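Local coordinates for minor fimbrium subunit Mfa5 (Porphyromonas gingivalis ATCC 33277, PDB 6TO1), which serves as an accessory subunit of the minor fimbriae, surface filaments that mediate biofilm formation and adhesion to host cells and to other oral bacteria, at residues P105-A110 with R470-L475; K94-V99 with P524-G529; V126-V131 with H229-S234; L184-K189 with R217-T222. All blocks are in the same frame, centred on the assembly; numbering follows the deposited sequence.

Interaction 1. Residues P105-A110 with R470-L475; sequences PENPNA and RIYADL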
loop_
_atom_site.group_PDB
_atom_site.type_symbol
_atom_site.label_atom_id
_atom_site.label_comp_id
_atom_site.label_asym_id
_atom_site.label_seq_id
_atom_site.Cartn_x
_atom_site.Cartn_y
_atom_site.Cartn_z
ATOM N N PRO A 105 15.254 -12.623 34.510
ATOM C CA PRO A 105 15.700 -12.926 35.883
ATOM C C PRO A 105 14.634 -12.685 36.941
ATOM O O PRO A 105 14.609 -13.375 37.966
ATOM C CB PRO A 105 16.891 -11.977 36.080
ATOM C CG PRO A 105 16.530 -10.771 35.251
ATOM C CD PRO A 105 15.733 -11.303 34.049
ATOM N N GLU A 106 13.738 -11.723 36.696
ATOM C CA GLU A 106 12.682 -11.440 37.662
ATOM C C GLU A 106 11.655 -12.564 37.725
ATOM O O GLU A 106 11.156 -12.899 38.805
ATOM C CB GLU A 106 12.004 -10.126 37.307
ATOM C CG GLU A 106 12.841 -8.909 37.649
ATOM C CD GLU A 106 12.138 -7.617 37.314
ATOM O OE1 GLU A 106 12.442 -7.028 36.253
ATOM O OE2 GLU A 106 11.275 -7.194 38.111
ATOM N N ASN A 107 11.301 -13.138 36.579
ATOM C CA ASN A 107 10.282 -14.179 36.512
ATOM C C ASN A 107 10.509 -14.927 35.214
ATOM O O ASN A 107 10.293 -14.361 34.134
ATOM C CB ASN A 107 8.878 -13.587 36.593
ATOM C CG ASN A 107 7.785 -14.652 36.549
ATOM O OD1 ASN A 107 8.010 -15.810 36.158
ATOM N ND2 ASN A 107 6.577 -14.256 36.950
ATOM N N PRO A 108 10.940 -16.194 35.276
ATOM C CA PRO A 108 11.246 -16.918 34.041
ATOM C C PRO A 108 10.024 -17.207 33.201
ATOM O O PRO A 108 10.180 -17.581 32.034
ATOM C CB PRO A 108 11.892 -18.213 34.541
ATOM C CG PRO A 108 11.262 -18.415 35.881
ATOM C CD PRO A 108 11.121 -17.045 36.470
ATOM N N ASN A 109 8.823 -17.096 33.764
ATOM C CA ASN A 109 7.585 -17.274 32.990
ATOM C C ASN A 109 7.325 -15.947 32.288
ATOM O O ASN A 109 6.536 -15.113 32.726
ATOM C CB ASN A 109 6.431 -17.685 33.896
ATOM C CG ASN A 109 6.677 -19.034 34.583
ATOM O OD1 ASN A 109 6.697 -20.084 33.950
ATOM N ND2 ASN A 109 6.821 -18.998 35.900
ATOM N N ALA A 110 8.049 -15.732 31.192
ATOM C CA ALA A 110 8.042 -14.449 30.511
ATOM C C ALA A 110 8.017 -14.678 29.007
ATOM O O ALA A 110 8.685 -15.575 28.493
ATOM C CB ALA A 110 9.260 -13.604 30.885
ATOM N N ARG A 470 6.640 -7.172 26.959
ATOM C CA ARG A 470 6.864 -8.384 27.735
ATOM C C ARG A 470 5.717 -8.616 28.711
ATOM O O ARG A 470 5.227 -7.676 29.349
ATOM C CB ARG A 470 8.182 -8.309 28.505
ATOM C CG ARG A 470 8.554 -9.600 29.212
ATOM C CD ARG A 470 10.045 -9.675 29.570
ATOM N NE ARG A 470 10.864 -9.788 28.369
ATOM C CZ ARG A 470 12.171 -10.020 28.368
ATOM N NH1 ARG A 470 12.827 -10.184 29.516
ATOM N NH2 ARG A 470 12.814 -10.112 27.216
ATOM N N ILE A 471 5.277 -9.866 28.789
ATOM C CA ILE A 471 4.279 -10.281 29.767
ATOM C C ILE A 471 4.913 -11.281 30.729
ATOM O O ILE A 471 5.787 -12.071 30.362
ATOM C CB ILE A 471 2.999 -10.908 29.164
ATOM C CG1 ILE A 471 3.318 -12.140 28.338
ATOM C CG2 ILE A 471 2.221 -9.883 28.357
ATOM C CD1 ILE A 471 2.078 -12.842 27.789
ATOM N N TYR A 472 4.412 -11.270 31.957
ATOM C CA TYR A 472 4.749 -12.278 32.943
ATOM C C TYR A 472 3.491 -13.032 33.345
ATOM O O TYR A 472 2.409 -12.446 33.446
ATOM C CB TYR A 472 5.329 -11.654 34.217
ATOM C CG TYR A 472 6.662 -10.991 34.077
ATOM C CD1 TYR A 472 7.759 -11.685 33.609
ATOM C CD2 TYR A 472 6.825 -9.662 34.437
ATOM C CE1 TYR A 472 8.996 -11.065 33.500
ATOM C CE2 TYR A 472 8.063 -9.034 34.320
ATOM C CZ TYR A 472 9.138 -9.748 33.857
ATOM O OH TYR A 472 10.375 -9.152 33.732
ATOM N N ALA A 473 3.648 -14.316 33.641
ATOM C CA ALA A 473 2.574 -15.065 34.299
ATOM C C ALA A 473 2.472 -14.675 35.777
ATOM O O ALA A 473 3.488 -14.548 36.466
ATOM C CB ALA A 473 2.813 -16.563 34.184
ATOM N N ASP A 474 1.237 -14.468 36.249
ATOM C CA ASP A 474 0.912 -14.176 37.655
ATOM C C ASP A 474 0.516 -15.507 38.295
ATOM O O ASP A 474 -0.622 -15.976 38.153
ATOM C CB ASP A 474 -0.197 -13.132 37.715
ATOM C CG ASP A 474 -0.653 -12.808 39.115
ATOM O OD1 ASP A 474 -0.305 -13.524 40.069
ATOM O OD2 ASP A 474 -1.388 -11.816 39.241
ATOM N N LEU A 475 1.486 -16.161 38.944
ATOM C CA LEU A 475 1.277 -17.540 39.380
ATOM C C LEU A 475 0.133 -17.653 40.384
ATOM O O LEU A 475 -0.637 -18.621 40.351
ATOM C CB LEU A 475 2.570 -18.093 39.992
ATOM C CG LEU A 475 3.533 -18.725 38.988
ATOM C CD1 LEU A 475 4.081 -17.669 38.026
ATOM C CD2 LEU A 475 4.695 -19.464 39.660
#
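Asn107 and Tyr472 lie with amide and phenol ring parallel, their planes 0° apart, and the two side chains run past each other in opposite directions. With CG anti to the backbone N (chi1 -179°), Asn107 sets its CB 3.7 Å from Tyr472 CD1 and carries ND2 on toward the end of the strand, where it gives a weak hydrogen bond of 3.1 Å to Ala473 O. Its OD1 turns back to accept Asn109 N at 2.8 Å, an Asx turn, with the donor above the carbonyl plane. Ala110 touches the Tyr472 ring obliquely, CB to CE1 3.7 Å, as these two form an antiparallel non-hydrogen-bonded pair. The firm bond of the contact is Ala473 N to Asn109 O, 3.1 Å and fairly straight at 161°; Asn109 O also sits at the ring's edge, in its plane. Asn109 CB meets Ala473 CB at 3.8 Å, while the Asn109 amide hydrogen-bonds to Gly529 N and Tyr530 O. Tyr472 OH is hydrogen-bonded to Asp104 OD1 and Lys424 NZ. Both asparagines spend their amides on backbone groups, so one good cross-segment bond and one weak one probably help to hold the loop's course into strand 110-119.

Interaction 2. Residues K94-V99 with P524-G529; sequences KYAVPV and PTVKLG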
loop_
_atom_site.group_PDB
_atom_site.type_symbol
_atom_site.label_atom_id
_atom_site.label_comp_id
_atom_site.label_asym_id
_atom_site.label_seq_id
_atom_site.Cartn_x
_atom_site.Cartn_y
_atom_site.Cartn_z
ATOM N N LYS A 94 0.531 -11.875 15.080
ATOM C CA LYS A 94 0.778 -11.717 16.503
ATOM C C LYS A 94 1.410 -13.009 16.984
ATOM O O LYS A 94 1.001 -14.088 16.564
ATOM C CB LYS A 94 -0.520 -11.410 17.248
ATOM C CG LYS A 94 -0.365 -11.253 18.767
ATOM C CD LYS A 94 -1.701 -10.956 19.425
ATOM C CE LYS A 94 -1.558 -10.966 20.947
ATOM N NZ LYS A 94 -2.884 -11.119 21.590
ATOM N N TYR A 95 2.405 -12.892 17.858
ATOM C CA TYR A 95 3.013 -14.093 18.406
ATOM C C TYR A 95 3.697 -13.767 19.724
ATOM O O TYR A 95 4.111 -12.629 19.976
ATOM C CB TYR A 95 4.016 -14.705 17.424
ATOM C CG TYR A 95 4.864 -13.661 16.722
ATOM C CD1 TYR A 95 6.018 -13.173 17.306
ATOM C CD2 TYR A 95 4.492 -13.158 15.474
ATOM C CE1 TYR A 95 6.787 -12.210 16.678
ATOM C CE2 TYR A 95 5.267 -12.212 14.835
ATOM C CZ TYR A 95 6.416 -11.744 15.442
ATOM O OH TYR A 95 7.203 -10.799 14.823
ATOM N N ALA A 96 3.836 -14.810 20.547
ATOM C CA ALA A 96 4.492 -14.719 21.848
ATOM C C ALA A 96 5.776 -15.533 21.789
ATOM O O ALA A 96 5.732 -16.736 21.524
ATOM C CB ALA A 96 3.581 -15.238 22.959
ATOM N N VAL A 97 6.907 -14.892 22.058
ATOM C CA VAL A 97 8.200 -15.565 22.008
ATOM C C VAL A 97 8.672 -15.785 23.452
ATOM O O VAL A 97 8.833 -14.813 24.197
ATOM C CB VAL A 97 9.240 -14.766 21.206
ATOM C CG1 VAL A 97 10.563 -15.537 21.148
ATOM C CG2 VAL A 97 8.713 -14.466 19.786
ATOM N N PRO A 98 8.906 -17.022 23.869
ATOM C CA PRO A 98 9.425 -17.239 25.228
ATOM C C PRO A 98 10.764 -16.542 25.390
ATOM O O PRO A 98 11.616 -16.578 24.499
ATOM C CB PRO A 98 9.562 -18.762 25.323
ATOM C CG PRO A 98 8.721 -19.314 24.188
ATOM C CD PRO A 98 8.744 -18.277 23.118
ATOM N N VAL A 99 10.952 -15.918 26.547
ATOM C CA VAL A 99 12.185 -15.206 26.847
ATOM C C VAL A 99 13.210 -16.246 27.285
ATOM O O VAL A 99 12.973 -17.003 28.232
ATOM C CB VAL A 99 11.950 -14.139 27.917
ATOM C CG1 VAL A 99 13.245 -13.415 28.270
ATOM C CG2 VAL A 99 10.903 -13.128 27.417
ATOM N N PRO A 524 -1.957 -16.034 20.514
ATOM C CA PRO A 524 -0.901 -16.865 21.097
ATOM C C PRO A 524 -1.382 -17.630 22.326
ATOM O O PRO A 524 -2.233 -17.164 23.097
ATOM C CB PRO A 524 0.192 -15.849 21.469
ATOM C CG PRO A 524 -0.118 -14.605 20.663
ATOM C CD PRO A 524 -1.623 -14.597 20.586
ATOM N N THR A 525 -0.805 -18.804 22.523
ATOM C CA THR A 525 -1.140 -19.613 23.690
ATOM C C THR A 525 0.143 -20.104 24.333
ATOM O O THR A 525 1.084 -20.471 23.633
ATOM C CB THR A 525 -2.027 -20.815 23.326
ATOM O OG1 THR A 525 -1.361 -21.665 22.385
ATOM C CG2 THR A 525 -3.336 -20.368 22.740
ATOM N N VAL A 526 0.167 -20.143 25.676
ATOM C CA VAL A 526 1.401 -20.420 26.392
ATOM C C VAL A 526 1.099 -21.313 27.593
ATOM O O VAL A 526 0.013 -21.256 28.186
ATOM C CB VAL A 526 2.135 -19.145 26.873
ATOM C CG1 VAL A 526 2.493 -18.237 25.697
ATOM C CG2 VAL A 526 1.319 -18.394 27.864
ATOM N N LYS A 527 2.078 -22.141 27.931
ATOM C CA LYS A 527 2.098 -22.895 29.191
ATOM C C LYS A 527 3.284 -22.444 30.035
ATOM O O LYS A 527 4.387 -22.224 29.519
ATOM C CB LYS A 527 2.169 -24.401 28.911
ATOM C CG LYS A 527 0.957 -24.935 28.171
ATOM C CD LYS A 527 1.119 -26.401 27.725
ATOM C CE LYS A 527 -0.081 -26.819 26.871
ATOM N NZ LYS A 527 0.031 -28.184 26.319
ATOM N N LEU A 528 3.040 -22.280 31.335
ATOM C CA LEU A 528 4.092 -21.857 32.247
ATOM C C LEU A 528 5.218 -22.889 32.270
ATOM O O LEU A 528 4.988 -24.094 32.144
ATOM C CB LEU A 528 3.525 -21.680 33.659
ATOM C CG LEU A 528 2.958 -20.311 33.986
ATOM C CD1 LEU A 528 1.801 -20.036 33.043
ATOM C CD2 LEU A 528 2.478 -20.294 35.408
ATOM N N GLY A 529 6.447 -22.400 32.415
ATOM C CA GLY A 529 7.605 -23.274 32.471
ATOM C C GLY A 529 8.136 -23.532 33.880
ATOM O O GLY A 529 8.880 -24.495 34.081
#
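The nearest thing to a flat group here, the puckered ring of Pro524, turns its edge to strand 90-98: CD and CG meet the Lys94 chain and CB meets Ala96, whereas Tyr95 CA approaches CG obliquely, out of the mean ring plane, at 3.9 Å. Neither ring face is laid flat on the strand. The site is that of the intramolecular isopeptide, in which Lys94 NZ is covalently linked to CG of Asn501, joining strand 90-98 to strand 501-510 of a different antiparallel sheet of the same chain. Lys94 is stretched out to make this link, all its torsions near anti (chi1 179°), and it passes the proline at about a right angle. Along that crossing CE packs 3.6 Å from Pro524 CD and CG stands 3.9 Å from Pro524 CG. Two residues on, Ala96, whose CB points toward 524-529, touches Pro524 CB at 3.8 Å and, more loosely, Val526 CG1 at 4.2 Å; the contact is purely apolar. While the ring packs on Lys94, the Pro524 backbone is hydrogen-bonded to Thr500, the residue before the linked asparagine. The methylene CD of Pro524 comes within 3.8 Å of Lys94 NZ, the cross-linked nitrogen.

Interaction 3. Residues V126-V131 with H229-S234; sequences VDVVMV and HIILMS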
loop_
_atom_site.group_PDB
_atom_site.type_symbol
_atom_site.label_atom_id
_atom_site.label_comp_id
_atom_site.label_asym_id
_atom_site.label_seq_id
_atom_site.Cartn_x
_atom_site.Cartn_y
_atom_site.Cartn_z
ATOM N N VAL A 126 -2.250 1.107 -15.980
ATOM C CA VAL A 126 -2.086 2.233 -16.892
ATOM C C VAL A 126 -2.007 1.669 -18.298
ATOM O O VAL A 126 -1.278 0.701 -18.549
ATOM C CB VAL A 126 -0.840 3.072 -16.559
ATOM C CG1 VAL A 126 0.396 2.166 -16.357
ATOM C CG2 VAL A 126 -0.572 4.132 -17.634
ATOM N N ASP A 127 -2.794 2.236 -19.202
ATOM C CA ASP A 127 -2.770 1.870 -20.605
ATOM C C ASP A 127 -2.275 3.068 -21.401
ATOM O O ASP A 127 -2.637 4.210 -21.102
ATOM C CB ASP A 127 -4.157 1.446 -21.111
ATOM C CG ASP A 127 -4.501 0.011 -20.755
ATOM O OD1 ASP A 127 -3.576 -0.802 -20.536
ATOM O OD2 ASP A 127 -5.714 -0.299 -20.701
ATOM N N VAL A 128 -1.446 2.795 -22.405
ATOM C CA VAL A 128 -0.782 3.811 -23.222
ATOM C C VAL A 128 -1.031 3.484 -24.679
ATOM O O VAL A 128 -0.884 2.325 -25.085
ATOM C CB VAL A 128 0.738 3.848 -22.957
ATOM C CG1 VAL A 128 1.423 4.882 -23.833
ATOM C CG2 VAL A 128 1.009 4.061 -21.478
ATOM N N VAL A 129 -1.396 4.490 -25.466
ATOM C CA VAL A 129 -1.437 4.352 -26.914
ATOM C C VAL A 129 -0.399 5.289 -27.497
ATOM O O VAL A 129 -0.494 6.513 -27.332
ATOM C CB VAL A 129 -2.813 4.670 -27.532
ATOM C CG1 VAL A 129 -2.731 4.365 -29.050
ATOM C CG2 VAL A 129 -3.915 3.892 -26.870
ATOM N N MET A 130 0.588 4.723 -28.178
ATOM C CA MET A 130 1.589 5.504 -28.880
ATOM C C MET A 130 1.108 5.725 -30.304
ATOM O O MET A 130 0.623 4.791 -30.954
ATOM C CB MET A 130 2.931 4.780 -28.883
ATOM C CG MET A 130 3.551 4.631 -27.510
ATOM S SD MET A 130 5.079 3.676 -27.596
ATOM C CE MET A 130 6.186 4.801 -28.445
ATOM N N VAL A 131 1.251 6.964 -30.781
ATOM C CA VAL A 131 0.776 7.393 -32.116
ATOM C C VAL A 131 1.945 8.065 -32.829
ATOM O O VAL A 131 2.393 9.150 -32.408
ATOM C CB VAL A 131 -0.416 8.364 -31.999
ATOM C CG1 VAL A 131 -0.982 8.721 -33.354
ATOM C CG2 VAL A 131 -1.471 7.767 -31.077
ATOM N N HIS A 229 -3.033 7.106 -21.181
ATOM C CA HIS A 229 -2.156 8.056 -21.848
ATOM C C HIS A 229 -2.135 7.836 -23.355
ATOM O O HIS A 229 -2.101 6.698 -23.824
ATOM C CB HIS A 229 -0.698 7.936 -21.366
ATOM C CG HIS A 229 -0.509 8.143 -19.900
ATOM N ND1 HIS A 229 -0.087 9.345 -19.368
ATOM C CD2 HIS A 229 -0.671 7.304 -18.854
ATOM C CE1 HIS A 229 0.029 9.228 -18.056
ATOM N NE2 HIS A 229 -0.335 8.002 -17.718
ATOM N N ILE A 230 -2.136 8.933 -24.104
ATOM C CA ILE A 230 -1.831 8.934 -25.532
ATOM C C ILE A 230 -0.550 9.723 -25.722
ATOM O O ILE A 230 -0.438 10.851 -25.230
ATOM C CB ILE A 230 -2.972 9.534 -26.368
ATOM C CG1 ILE A 230 -4.218 8.675 -26.192
ATOM C CG2 ILE A 230 -2.551 9.700 -27.824
ATOM C CD1 ILE A 230 -5.496 9.305 -26.796
ATOM N N ILE A 231 0.414 9.128 -26.423
ATOM C CA ILE A 231 1.674 9.789 -26.748
ATOM C C ILE A 231 1.728 10.007 -28.258
ATOM O O ILE A 231 1.813 9.042 -29.020
ATOM C CB ILE A 231 2.892 8.963 -26.287
ATOM C CG1 ILE A 231 2.864 8.727 -24.784
ATOM C CG2 ILE A 231 4.213 9.631 -26.743
ATOM C CD1 ILE A 231 3.799 7.542 -24.340
ATOM N N LEU A 232 1.758 11.269 -28.689
ATOM C CA LEU A 232 1.826 11.609 -30.103
ATOM C C LEU A 232 3.229 12.071 -30.446
ATOM O O LEU A 232 3.742 13.015 -29.848
ATOM C CB LEU A 232 0.814 12.709 -30.451
ATOM C CG LEU A 232 0.817 13.262 -31.857
ATOM C CD1 LEU A 232 0.419 12.218 -32.889
ATOM C CD2 LEU A 232 -0.125 14.492 -31.891
ATOM N N MET A 233 3.830 11.423 -31.432
ATOM C CA MET A 233 5.183 11.699 -31.888
ATOM C C MET A 233 5.071 12.199 -33.321
ATOM O O MET A 233 4.766 11.421 -34.234
ATOM C CB MET A 233 6.040 10.431 -31.798
ATOM C CG MET A 233 6.268 10.003 -30.356
ATOM S SD MET A 233 6.541 8.239 -30.082
ATOM C CE MET A 233 7.993 7.983 -31.095
ATOM N N SER A 234 5.291 13.490 -33.526
ATOM C CA SER A 234 4.996 14.078 -34.824
ATOM C C SER A 234 5.915 15.264 -35.054
ATOM O O SER A 234 6.406 15.872 -34.106
ATOM C CB SER A 234 3.519 14.502 -34.892
ATOM O OG SER A 234 3.279 15.235 -36.085
#
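Val129 and Ile230, Val131 and Leu232 are paired neighbours on two central parallel strands; the axes of segments 126-131 and 229-234 approach to 4.7 Å at an angle of 20°. Five backbone hydrogen bonds zip the strands together, from His229 N to Asp127 O through to Met233 N to Val131 O, the latter 2.9 Å and almost straight at 168°. The middle and C-terminal parts are fully buried. Val131 wedges between two residues of the facing strand: with CG1 anti to the backbone N (chi1 -175°), this branch meets Leu232 CD1 at 3.8 Å while CG2 reaches Ile230 CG2 at 3.9 Å. On the reverse face Val128 CG1 packs 3.6 Å from Ile231 CD1. The N-terminal end is the more solvent-accessible side, because His229 is only partly buried, although its imidazole edge still packs closely on Val126, CD2 to CG2 3.4 Å. Val128 CG2 comes to the ring obliquely, and ND1 is hydrogen-bonded to His359 on the next strand of the sheet. This is the core of a von Willebrand factor type A domain. Strand 126-133 runs on into the Asp-x-Ser-x-Ser sequence that supplies the magnesium ligands Ser135 and Ser137, and the side chain of Leu232 is about 11 Å from the ion. Helix 209-220 covers the face of Val129 and Val131, helix 143-160 that of Val128 and Ile231, and strands 170-177 and 357-362 flank the pair within the sheet.

Interaction 4. Residues L184-K189 with R217-T222; sequences LSDFTK and RNIMAT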
loop_
_atom_site.group_PDB
_atom_site.type_symbol
_atom_site.label_atom_id
_atom_site.label_comp_id
_atom_site.label_asym_id
_atom_site.label_seq_id
_atom_site.Cartn_x
_atom_site.Cartn_y
_atom_site.Cartn_z
ATOM N N LEU A 184 -1.253 -0.690 -35.602
ATOM C CA LEU A 184 -0.106 -1.593 -35.642
ATOM C C LEU A 184 -0.175 -2.648 -34.536
ATOM O O LEU A 184 0.209 -3.806 -34.754
ATOM C CB LEU A 184 1.181 -0.803 -35.523
ATOM C CG LEU A 184 1.460 0.208 -36.661
ATOM C CD1 LEU A 184 2.855 0.822 -36.524
ATOM C CD2 LEU A 184 1.280 -0.427 -38.032
ATOM N N SER A 185 -0.636 -2.269 -33.343
ATOM C CA SER A 185 -0.835 -3.236 -32.264
ATOM C C SER A 185 -1.967 -2.806 -31.338
ATOM O O SER A 185 -2.070 -1.633 -30.994
ATOM C CB SER A 185 0.462 -3.412 -31.459
ATOM O OG SER A 185 0.332 -4.436 -30.484
ATOM N N ASP A 186 -2.837 -3.749 -30.963
ATOM C CA ASP A 186 -3.718 -3.523 -29.819
ATOM C C ASP A 186 -2.875 -3.545 -28.542
ATOM O O ASP A 186 -1.673 -3.798 -28.567
ATOM C CB ASP A 186 -4.828 -4.577 -29.744
ATOM C CG ASP A 186 -6.103 -4.087 -28.991
ATOM O OD1 ASP A 186 -6.107 -3.051 -28.281
ATOM O OD2 ASP A 186 -7.137 -4.777 -29.106
ATOM N N PHE A 187 -3.523 -3.319 -27.407
ATOM C CA PHE A 187 -2.814 -3.292 -26.133
ATOM C C PHE A 187 -2.021 -4.581 -25.908
ATOM O O PHE A 187 -2.553 -5.687 -26.057
ATOM C CB PHE A 187 -3.815 -3.084 -25.018
ATOM C CG PHE A 187 -4.355 -1.688 -24.933
ATOM C CD1 PHE A 187 -3.518 -0.615 -24.746
ATOM C CD2 PHE A 187 -5.726 -1.468 -25.028
ATOM C CE1 PHE A 187 -4.026 0.675 -24.642
ATOM C CE2 PHE A 187 -6.241 -0.191 -24.925
ATOM C CZ PHE A 187 -5.396 0.874 -24.728
ATOM N N THR A 188 -0.750 -4.436 -25.547
ATOM C CA THR A 188 0.098 -5.607 -25.349
ATOM C C THR A 188 1.245 -5.267 -24.413
ATOM O O THR A 188 1.530 -4.097 -24.143
ATOM C CB THR A 188 0.614 -6.144 -26.697
ATOM O OG1 THR A 188 1.373 -7.339 -26.512
ATOM C CG2 THR A 188 1.519 -5.155 -27.395
ATOM N N LYS A 189 1.877 -6.316 -23.885
ATOM C CA LYS A 189 3.132 -6.186 -23.145
ATOM C C LYS A 189 4.309 -6.775 -23.927
ATOM O O LYS A 189 5.437 -6.817 -23.413
ATOM C CB LYS A 189 3.038 -6.849 -21.769
ATOM C CG LYS A 189 1.998 -6.285 -20.827
ATOM C CD LYS A 189 1.794 -7.186 -19.601
ATOM C CE LYS A 189 0.543 -6.851 -18.835
ATOM N NZ LYS A 189 0.666 -5.625 -17.994
ATOM N N ARG A 217 -8.201 7.021 -29.848
ATOM C CA ARG A 217 -9.401 7.088 -29.021
ATOM C C ARG A 217 -10.230 5.812 -29.163
ATOM O O ARG A 217 -10.786 5.316 -28.178
ATOM C CB ARG A 217 -10.250 8.310 -29.379
ATOM C CG ARG A 217 -9.588 9.616 -29.108
ATOM C CD ARG A 217 -10.611 10.738 -28.985
ATOM N NE ARG A 217 -11.434 10.936 -30.169
ATOM C CZ ARG A 217 -12.758 10.807 -30.199
ATOM N NH1 ARG A 217 -13.415 11.070 -31.316
ATOM N NH2 ARG A 217 -13.434 10.415 -29.124
ATOM N N ASN A 218 -10.301 5.255 -30.372
ATOM C CA ASN A 218 -11.026 4.015 -30.569
ATOM C C ASN A 218 -10.385 2.894 -29.761
ATOM O O ASN A 218 -11.082 2.096 -29.120
ATOM C CB ASN A 218 -11.047 3.618 -32.046
ATOM C CG ASN A 218 -12.042 4.433 -32.880
ATOM O OD1 ASN A 218 -12.828 5.234 -32.375
ATOM N ND2 ASN A 218 -12.005 4.196 -34.176
ATOM N N ILE A 219 -9.058 2.819 -29.793
ATOM C CA ILE A 219 -8.352 1.788 -29.050
ATOM C C ILE A 219 -8.526 1.992 -27.555
ATOM O O ILE A 219 -8.779 1.040 -26.816
ATOM C CB ILE A 219 -6.865 1.781 -29.439
ATOM C CG1 ILE A 219 -6.715 1.254 -30.863
ATOM C CG2 ILE A 219 -6.060 0.906 -28.481
ATOM C CD1 ILE A 219 -5.363 1.481 -31.480
ATOM N N MET A 220 -8.385 3.228 -27.087
ATOM C CA MET A 220 -8.467 3.500 -25.658
ATOM C C MET A 220 -9.861 3.266 -25.100
ATOM O O MET A 220 -9.998 3.015 -23.894
ATOM C CB MET A 220 -8.032 4.936 -25.381
ATOM C CG MET A 220 -7.807 5.194 -23.900
ATOM S SD MET A 220 -6.287 4.383 -23.321
ATOM C CE MET A 220 -5.010 5.511 -23.843
ATOM N N ALA A 221 -10.891 3.290 -25.948
ATOM C CA ALA A 221 -12.256 3.068 -25.477
ATOM C C ALA A 221 -12.446 1.726 -24.776
ATOM O O ALA A 221 -13.375 1.581 -23.983
ATOM C CB ALA A 221 -13.232 3.158 -26.640
ATOM N N THR A 222 -11.631 0.727 -25.074
ATOM C CA THR A 222 -11.783 -0.569 -24.408
ATOM C C THR A 222 -10.997 -0.670 -23.099
ATOM O O THR A 222 -11.095 -1.687 -22.399
ATOM C CB THR A 222 -11.339 -1.696 -25.342
ATOM O OG1 THR A 222 -9.911 -1.655 -25.459
ATOM C CG2 THR A 222 -11.977 -1.516 -26.732
HETATM O O HOH W 1 -8.595 -1.663 -27.556
#
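At the rim of the von Willebrand factor type A sheet, the end of edge strand 181-186 meets the C-terminal end of helix 209-220, and Phe187 fills the join against Ile219, Met220 and Thr222. Ile219 lays CG2 over one face of the ring, a CH-pi contact 4.0 Å from the centroid and 25° off the normal, displaced toward CE2 and CZ. The sulfur of Met220 comes instead to the edge, SD 5.2 Å from the centroid, a Met-aromatic contact in which the two side chains cross at about a right angle. Thr222 OG1 also lies at the edge, in the ring plane, 4.0 Å from CE2. The aromatic C-H end thus points at the helix terminus, where CE2 stands 3.4 Å from Ile219 O. In this alpha/beta fold the helix leads on to strand 227-234, and Phe187 packs between the helix end and Asp127 and Val129 of strand 126-133. The chain turns a corner at Phe187, shortly after a classic beta bulge at Leu184 and Ser185 opposite Leu174. Ser185 OG donates to Asp186 O at 2.8 Å, in the carbonyl plane. Asp186, modelled in two conformers, here has CG anti to the backbone N (chi1 -155°), which brings OD1 back to accept Phe187 N at 2.7 Å. A water that accepts from Thr222 OG1 donates to Ile219 O at 2.8 Å; its further bond to Asp186 OD1, which would bridge helix and strand, holds for this conformer and is to that extent doubtful.

How the interactions relate
Two clusters emerge, at opposite sides of the chain's centre. Interactions 1 and 2, with centres 11 Å apart, both reach the antiparallel sheet of strands 90-98, 110-119 and 463-473, and touch through a probable hydrogen bond between Ala110 O and Val99 N. Interactions 3 and 4 have centres 10 Å apart on the mixed sheet of the von Willebrand factor type A domain, where Phe187 and Met220 pack on strand 126-131. Interactions 1 and 3 have centres 65 Å apart. Along the chain 94-99 and 105-110 come first, then the four segments of interactions 3 and 4, then 470-475 and 524-529. The type A domain is therefore carried as an insertion between strands of the isopeptide-bearing region.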